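PDB 4GPV: putative cell adhesion protein from Bacteroides eggerthii, which probably serves as a structural or adhesive subunit of a FimA-like fimbria, a distinct type of pilus of human gut Bacteroides. Local coordinates for residues 202-214 against 219-231. Residues are numbered along the deposited sequence; the frame is centred on the assembly and turned at random.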
ATOM      1  N   VAL A 202      -4.420  -6.216   7.919  1.00 19.71           N
ATOM      2  CA  VAL A 202      -5.029  -6.647   6.645  1.00 19.46           C
ATOM      3  C   VAL A 202      -6.565  -6.703   6.730  1.00 23.41           C
ATOM      4  O   VAL A 202      -7.201  -7.194   5.798  1.00 23.55           O
ATOM      5  CB  VAL A 202      -4.439  -8.003   6.148  1.00 22.50           C
ATOM      6  CG1 VAL A 202      -2.936  -7.864   5.875  1.00 21.96           C
ATOM      7  CG2 VAL A 202      -4.700  -9.145   7.145  1.00 23.27           C
ATOM      8  N   THR A 203      -7.152  -6.201   7.824  0.70 19.87           N
ATOM      9  CA  THR A 203      -8.610  -6.220   7.950  0.70 20.32           C
ATOM     10  C   THR A 203      -9.166  -4.898   7.452  0.70 24.06           C
ATOM     11  O   THR A 203      -8.759  -3.847   7.949  0.70 24.94           O
ATOM     12  CB  THR A 203      -9.036  -6.492   9.397  0.70 28.09           C
ATOM     13  OG1 THR A 203      -8.287  -7.593   9.912  0.70 27.68           O
ATOM     14  CG2 THR A 203     -10.535  -6.776   9.498  0.70 26.78           C
ATOM     15  N   GLN A 204     -10.121  -4.951   6.508  1.00 21.37           N
ATOM     16  CA  GLN A 204     -10.725  -3.747   5.934  1.00 20.62           C
ATOM     17  C   GLN A 204     -12.209  -3.886   5.856  1.00 25.45           C
ATOM     18  O   GLN A 204     -12.690  -4.963   5.534  1.00 27.02           O
ATOM     19  CB  GLN A 204     -10.177  -3.509   4.504  1.00 19.38           C
ATOM     20  CG  GLN A 204      -8.648  -3.337   4.428  1.00 19.87           C
ATOM     21  CD  GLN A 204      -8.119  -1.999   4.898  1.00 22.44           C
ATOM     22  OE1 GLN A 204      -8.851  -1.075   5.269  1.00 21.47           O
ATOM     23  NE2 GLN A 204      -6.820  -1.875   4.935  1.00 18.84           N
ATOM     24  N   ASN A 205     -12.939  -2.783   6.070  1.00 22.43           N
ATOM     25  CA  ASN A 205     -14.376  -2.770   5.865  1.00 23.59           C
ATOM     26  C   ASN A 205     -14.770  -1.495   5.097  1.00 26.88           C
ATOM     27  O   ASN A 205     -15.947  -1.272   4.839  1.00 26.94           O
ATOM     28  CB  ASN A 205     -15.151  -2.945   7.193  1.00 27.57           C
ATOM     29  CG  ASN A 205     -14.988  -1.870   8.230  1.00 48.16           C
ATOM     30  OD1 ASN A 205     -14.294  -0.862   8.057  1.00 41.13           O
ATOM     31  ND2 ASN A 205     -15.665  -2.073   9.353  1.00 46.95           N
ATOM     32  N   GLU A 206     -13.763  -0.681   4.712  1.00 23.24           N
ATOM     33  CA  GLU A 206     -13.876   0.527   3.900  1.00 21.94           C
ATOM     34  C   GLU A 206     -12.804   0.503   2.821  1.00 21.72           C
ATOM     35  O   GLU A 206     -11.700   0.030   3.049  1.00 19.91           O
ATOM     36  CB  GLU A 206     -13.780   1.817   4.716  1.00 23.63           C
ATOM     37  CG  GLU A 206     -14.979   2.074   5.601  1.00 29.56           C
ATOM     38  CD  GLU A 206     -14.821   3.384   6.352  1.00 52.61           C
ATOM     39  OE1 GLU A 206     -13.924   3.471   7.221  1.00 45.00           O
ATOM     40  OE2 GLU A 206     -15.534   4.352   6.007  1.00 50.43           O
ATOM     41  N   PHE A 207     -13.150   0.994   1.648  1.00 20.00           N
ATOM     42  CA  PHE A 207     -12.272   0.899   0.487  1.00 19.00           C
ATOM     43  C   PHE A 207     -12.319   2.128  -0.392  1.00 22.40           C
ATOM     44  O   PHE A 207     -13.326   2.829  -0.429  1.00 23.92           O
ATOM     45  CB  PHE A 207     -12.770  -0.284  -0.400  1.00 20.44           C
ATOM     46  CG  PHE A 207     -12.898  -1.601   0.329  1.00 21.91           C
ATOM     47  CD1 PHE A 207     -11.789  -2.413   0.515  1.00 21.67           C
ATOM     48  CD2 PHE A 207     -14.074  -1.933   0.999  1.00 24.32           C
ATOM     49  CE1 PHE A 207     -11.872  -3.570   1.290  1.00 23.69           C
ATOM     50  CE2 PHE A 207     -14.150  -3.089   1.783  1.00 27.47           C
ATOM     51  CZ  PHE A 207     -13.055  -3.914   1.892  1.00 24.08           C
ATOM     52  N   TYR A 208     -11.311   2.253  -1.246  1.00 18.66           N
ATOM     53  CA  TYR A 208     -11.341   3.196  -2.357  1.00 18.75           C
ATOM     54  C   TYR A 208     -11.415   2.374  -3.646  1.00 22.31           C
ATOM     55  O   TYR A 208     -10.908   1.246  -3.670  1.00 21.37           O
ATOM     56  CB  TYR A 208     -10.099   4.089  -2.378  1.00 17.68           C
ATOM     57  CG  TYR A 208      -9.984   4.988  -1.171  1.00 19.41           C
ATOM     58  CD1 TYR A 208     -10.709   6.179  -1.092  1.00 22.47           C
ATOM     59  CD2 TYR A 208      -9.123   4.672  -0.129  1.00 20.00           C
ATOM     60  CE1 TYR A 208     -10.575   7.032   0.007  1.00 23.88           C
ATOM     61  CE2 TYR A 208      -9.021   5.484   0.996  1.00 20.99           C
ATOM     62  CZ  TYR A 208      -9.745   6.663   1.057  1.00 27.11           C
ATOM     63  OH  TYR A 208      -9.540   7.487   2.133  1.00 31.28           O
ATOM     64  N   THR A 209     -11.954   2.934  -4.729  1.00 19.21           N
ATOM     65  CA  THR A 209     -11.993   2.190  -5.976  1.00 19.69           C
ATOM     66  C   THR A 209     -11.756   3.160  -7.169  1.00 23.08           C
ATOM     67  O   THR A 209     -12.189   4.322  -7.147  1.00 22.56           O
ATOM     68  CB  THR A 209     -13.293   1.343  -6.083  1.00 22.83           C
ATOM     69  OG1 THR A 209     -13.077   0.310  -7.027  1.00 24.38           O
ATOM     70  CG2 THR A 209     -14.510   2.155  -6.501  1.00 20.38           C
ATOM     71  N   GLY A 210     -11.020   2.690  -8.158  1.00 19.64           N
ATOM     72  CA  GLY A 210     -10.704   3.514  -9.329  1.00 19.05           C
ATOM     73  C   GLY A 210     -11.791   3.610 -10.372  1.00 23.36           C
ATOM     74  O   GLY A 210     -11.760   4.496 -11.235  1.00 22.92           O
ATOM     75  N   PHE A 211     -12.767   2.680 -10.330  1.00 20.70           N
ATOM     76  CA  PHE A 211     -13.857   2.648 -11.296  1.00 20.95           C
ATOM     77  C   PHE A 211     -15.020   1.894 -10.687  1.00 25.51           C
ATOM     78  O   PHE A 211     -14.804   0.828 -10.127  1.00 25.91           O
ATOM     79  CB  PHE A 211     -13.374   1.946 -12.602  1.00 21.58           C
ATOM     80  CG  PHE A 211     -14.366   1.985 -13.738  1.00 23.47           C
ATOM     81  CD1 PHE A 211     -14.471   3.110 -14.556  1.00 26.16           C
ATOM     82  CD2 PHE A 211     -15.239   0.927 -13.954  1.00 24.29           C
ATOM     83  CE1 PHE A 211     -15.396   3.147 -15.606  1.00 28.45           C
ATOM     84  CE2 PHE A 211     -16.178   0.972 -14.994  1.00 27.85           C
ATOM     85  CZ  PHE A 211     -16.246   2.082 -15.816  1.00 27.75           C
ATOM     86  N   ASN A 212     -16.260   2.395 -10.830  1.00 23.24           N
ATOM     87  CA  ASN A 212     -17.387   1.656 -10.257  1.00 22.59           C
ATOM     88  C   ASN A 212     -18.614   1.668 -11.172  1.00 26.37           C
ATOM     89  O   ASN A 212     -19.707   1.352 -10.700  1.00 25.91           O
ATOM     90  CB  ASN A 212     -17.754   2.246  -8.881  1.00 22.58           C
ATOM     91  CG  ASN A 212     -18.371   3.636  -8.911  1.00 34.36           C
ATOM     92  OD1 ASN A 212     -18.427   4.318  -9.938  1.00 29.16           O
ATOM     93  ND2 ASN A 212     -18.886   4.082  -7.782  1.00 29.94           N
ATOM     94  N   GLN A 213     -18.449   2.059 -12.453  1.00 23.96           N
ATOM     95  CA  GLN A 213     -19.577   2.172 -13.405  1.00 25.62           C
ATOM     96  C   GLN A 213     -19.752   0.873 -14.207  1.00 29.39           C
ATOM     97  O   GLN A 213     -19.621   0.836 -15.437  1.00 31.46           O
ATOM     98  CB  GLN A 213     -19.411   3.416 -14.287  1.00 27.36           C
ATOM     99  CG  GLN A 213     -19.626   4.723 -13.481  1.00 33.64           C
ATOM    100  CD  GLN A 213     -19.335   5.976 -14.280  1.00 62.19           C
ATOM    101  OE1 GLN A 213     -19.972   6.266 -15.295  1.00 60.02           O
ATOM    102  NE2 GLN A 213     -18.356   6.749 -13.842  1.00 63.37           N
ATOM    103  N   TYR A 214     -20.011  -0.214 -13.475  1.00 26.14           N
ATOM    104  CA  TYR A 214     -20.272  -1.555 -14.000  1.00 26.00           C
ATOM    105  C   TYR A 214     -21.393  -2.154 -13.157  1.00 31.15           C
ATOM    106  O   TYR A 214     -21.540  -1.785 -11.986  1.00 30.80           O
ATOM    107  CB  TYR A 214     -19.011  -2.451 -14.062  1.00 24.92           C
ATOM    108  CG  TYR A 214     -18.285  -2.682 -12.754  1.00 25.22           C
ATOM    109  CD1 TYR A 214     -17.272  -1.817 -12.330  1.00 24.19           C
ATOM    110  CD2 TYR A 214     -18.562  -3.799 -11.966  1.00 25.25           C
ATOM    111  CE1 TYR A 214     -16.610  -2.018 -11.106  1.00 24.53           C
ATOM    112  CE2 TYR A 214     -17.923  -3.997 -10.735  1.00 24.96           C
ATOM    113  CZ  TYR A 214     -16.933  -3.115 -10.318  1.00 25.15           C
ATOM    114  OH  TYR A 214     -16.292  -3.327  -9.118  1.00 22.08           O
ATOM    115  N   ASP A 219     -20.506  -1.871  -3.176  1.00 32.60           N
ATOM    116  CA  ASP A 219     -20.508  -0.453  -2.818  1.00 34.74           C
ATOM    117  C   ASP A 219     -20.543  -0.167  -1.299  1.00 39.38           C
ATOM    118  O   ASP A 219     -20.484   1.007  -0.905  1.00 41.37           O
ATOM    119  CB  ASP A 219     -21.705   0.234  -3.522  1.00 39.12           C
ATOM    120  CG  ASP A 219     -21.668   1.752  -3.486  1.00 56.58           C
ATOM    121  OD1 ASP A 219     -20.556   2.325  -3.606  1.00 55.69           O
ATOM    122  OD2 ASP A 219     -22.736   2.365  -3.267  1.00 67.27           O
ATOM    123  N   SER A 220     -20.533  -1.204  -0.453  1.00 33.37           N
ATOM    124  CA  SER A 220     -20.576  -0.998   0.993  1.00 32.99           C
ATOM    125  C   SER A 220     -19.264  -0.388   1.500  1.00 32.95           C
ATOM    126  O   SER A 220     -18.228  -1.049   1.451  1.00 31.73           O
ATOM    127  CB  SER A 220     -20.874  -2.312   1.713  1.00 38.55           C
ATOM    128  OG  SER A 220     -22.058  -2.898   1.199  1.00 50.07           O
ATOM    129  N   GLY A 221     -19.333   0.869   1.954  1.00 28.67           N
ATOM    130  CA  GLY A 221     -18.176   1.600   2.468  1.00 27.51           C
ATOM    131  C   GLY A 221     -17.119   1.844   1.406  1.00 27.38           C
ATOM    132  O   GLY A 221     -15.919   1.847   1.694  1.00 26.48           O
ATOM    133  N   VAL A 222     -17.560   2.073   0.156  1.00 25.20           N
ATOM    134  CA  VAL A 222     -16.648   2.286  -0.977  1.00 24.22           C
ATOM    135  C   VAL A 222     -16.698   3.747  -1.427  1.00 27.52           C
ATOM    136  O   VAL A 222     -17.779   4.300  -1.612  1.00 28.73           O
ATOM    137  CB  VAL A 222     -16.956   1.321  -2.151  1.00 26.60           C
ATOM    138  CG1 VAL A 222     -16.054   1.587  -3.358  1.00 25.95           C
ATOM    139  CG2 VAL A 222     -16.837  -0.143  -1.715  1.00 26.22           C
ATOM    140  N   THR A 223     -15.517   4.343  -1.658  1.00 25.10           N
ATOM    141  CA  THR A 223     -15.360   5.708  -2.166  1.00 24.77           C
ATOM    142  C   THR A 223     -14.555   5.669  -3.462  1.00 26.40           C
ATOM    143  O   THR A 223     -13.538   4.972  -3.525  1.00 24.80           O
ATOM    144  CB  THR A 223     -14.682   6.599  -1.101  1.00 32.65           C
ATOM    145  OG1 THR A 223     -15.507   6.603   0.072  1.00 33.23           O
ATOM    146  CG2 THR A 223     -14.483   8.050  -1.579  1.00 33.63           C
ATOM    147  N   THR A 224     -14.984   6.409  -4.499  1.00 23.59           N
ATOM    148  CA  THR A 224     -14.202   6.441  -5.742  1.00 23.68           C
ATOM    149  C   THR A 224     -12.983   7.352  -5.550  1.00 26.07           C
ATOM    150  O   THR A 224     -13.033   8.335  -4.795  1.00 25.84           O
ATOM    151  CB  THR A 224     -15.027   6.894  -6.951  1.00 34.70           C
ATOM    152  OG1 THR A 224     -15.498   8.232  -6.751  1.00 33.31           O
ATOM    153  CG2 THR A 224     -16.161   5.948  -7.261  1.00 31.57           C
ATOM    154  N   SER A 225     -11.894   6.990  -6.216  1.00 22.28           N
ATOM    155  CA  SER A 225     -10.652   7.750  -6.196  1.00 21.02           C
ATOM    156  C   SER A 225     -10.046   7.757  -7.577  1.00 22.58           C
ATOM    157  O   SER A 225      -9.713   6.692  -8.117  1.00 20.47           O
ATOM    158  CB  SER A 225      -9.655   7.158  -5.204  1.00 20.98           C
ATOM    159  OG  SER A 225      -8.456   7.904  -5.308  1.00 24.15           O
ATOM    160  N   THR A 226      -9.801   8.965  -8.120  1.00 21.29           N
ATOM    161  CA  THR A 226      -9.159   9.071  -9.434  1.00 19.70           C
ATOM    162  C   THR A 226      -7.694   8.649  -9.346  1.00 22.84           C
ATOM    163  O   THR A 226      -7.120   8.320 -10.375  1.00 24.50           O
ATOM    164  CB  THR A 226      -9.279  10.489 -10.010  1.00 28.05           C
ATOM    165  OG1 THR A 226      -8.654  11.383  -9.102  1.00 27.43           O
ATOM    166  CG2 THR A 226     -10.714  10.901 -10.292  1.00 28.60           C
ATOM    167  N   ALA A 227      -7.099   8.618  -8.152  1.00 20.00           N
ATOM    168  CA  ALA A 227      -5.705   8.167  -7.995  1.00 20.12           C
ATOM    169  C   ALA A 227      -5.566   6.671  -8.309  1.00 22.82           C
ATOM    170  O   ALA A 227      -4.448   6.173  -8.433  1.00 22.89           O
ATOM    171  CB  ALA A 227      -5.231   8.428  -6.581  1.00 21.70           C
ATOM    172  N   LEU A 228      -6.696   5.948  -8.380  1.00 18.61           N
ATOM    173  CA  LEU A 228      -6.674   4.492  -8.625  1.00 16.57           C
ATOM    174  C   LEU A 228      -7.064   4.142 -10.071  1.00 18.86           C
ATOM    175  O   LEU A 228      -7.463   3.018 -10.365  1.00 17.00           O
ATOM    176  CB  LEU A 228      -7.546   3.754  -7.615  1.00 17.79           C
ATOM    177  CG  LEU A 228      -7.115   3.884  -6.160  1.00 19.75           C
ATOM    178  CD1 LEU A 228      -8.061   3.143  -5.257  1.00 20.48           C
ATOM    179  CD2 LEU A 228      -5.624   3.481  -5.945  1.00 20.24           C
ATOM    180  N   SER A 229      -6.864   5.095 -10.988  1.00 18.31           N
ATOM    181  CA  SER A 229      -7.103   4.883 -12.410  1.00 17.01           C
ATOM    182  C   SER A 229      -6.002   5.576 -13.195  1.00 24.17           C
ATOM    183  O   SER A 229      -5.888   6.790 -13.114  1.00 25.65           O
ATOM    184  CB  SER A 229      -8.485   5.410 -12.808  1.00 20.71           C
ATOM    185  OG  SER A 229      -8.720   5.196 -14.191  1.00 24.87           O
ATOM    186  N   ASP A 230      -5.204   4.823 -13.964  1.00 20.19           N
ATOM    187  CA  ASP A 230      -4.142   5.382 -14.809  1.00 21.04           C
ATOM    188  C   ASP A 230      -4.523   5.183 -16.262  1.00 24.18           C
ATOM    189  O   ASP A 230      -4.631   4.030 -16.709  1.00 23.40           O
ATOM    190  CB  ASP A 230      -2.795   4.729 -14.491  1.00 21.96           C
ATOM    191  CG  ASP A 230      -2.201   5.219 -13.177  1.00 28.56           C
ATOM    192  OD1 ASP A 230      -2.318   6.435 -12.890  1.00 30.43           O
ATOM    193  OD2 ASP A 230      -1.469   4.430 -12.521  1.00 26.82           O
ATOM    194  N   ALA A 231      -4.745   6.294 -16.984  1.00 21.13           N
ATOM    195  CA  ALA A 231      -5.196   6.229 -18.382  1.00 22.80           C
ATOM    196  C   ALA A 231      -4.221   5.514 -19.297  1.00 25.18           C
ATOM    197  O   ALA A 231      -2.994   5.638 -19.155  1.00 24.85           O
ATOM    198  CB  ALA A 231      -5.477   7.643 -18.929  1.00 25.98           C
TER
HETATM  199  O   HOH W   1     -17.427  -2.841   3.375  1.00 32.77           O
HETATM  200  O   HOH W   2     -14.530   4.715   1.797  1.00 33.50           O
HETATM  201  O   HOH W   3     -19.068   2.123  -5.775  1.00 30.81           O
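V222 sets CG1 anti to its backbone N (chi1 177°). In T209 it is OG1 that stands anti to N (chi1 -159°), and CG2 falls between the backbone N and the carbonyl carbon. On one face of the sheet this T209 CG2 meets V222 CG1 at 3.5 Å. The motif is a short parallel strand pair, 207-209 with 222-224, in the FimA-like C-terminal domain. Strand 207-209 also pairs antiparallel with strand 176-193, so 222-224 extends that sheet.

Four backbone bonds join the pair. F207 N donates to G221 O, and T223 N returns to F207 O at 2.9 Å. T209 N then donates to T223 O with a more bent N-H...O angle of 140°. S225 N closes the series on T209 O at 2.8 Å.

F207 lies on the same face as T209 and V222. On the other, the Y208 and T223 side chains run alongside each other in the same direction, with Y208 CD1 4.0 Å from T223 CB. L228 reaches in with CD1, 3.7 Å from Y208 CB, while its own side chain also packs on F249 of strand 247-251. S225 OG accepts from A227 N in an ST turn and bonds to D121 O.

At the start of the pair, one water donates to both N205 O and S220 O. Past its end, the N212 side chain lies roughly perpendicular to that of T224. N212 ND2 sits 3.3 Å from T224 CG2 and donates to a water, which in turn donates to D219 OD1 at 2.6 Å.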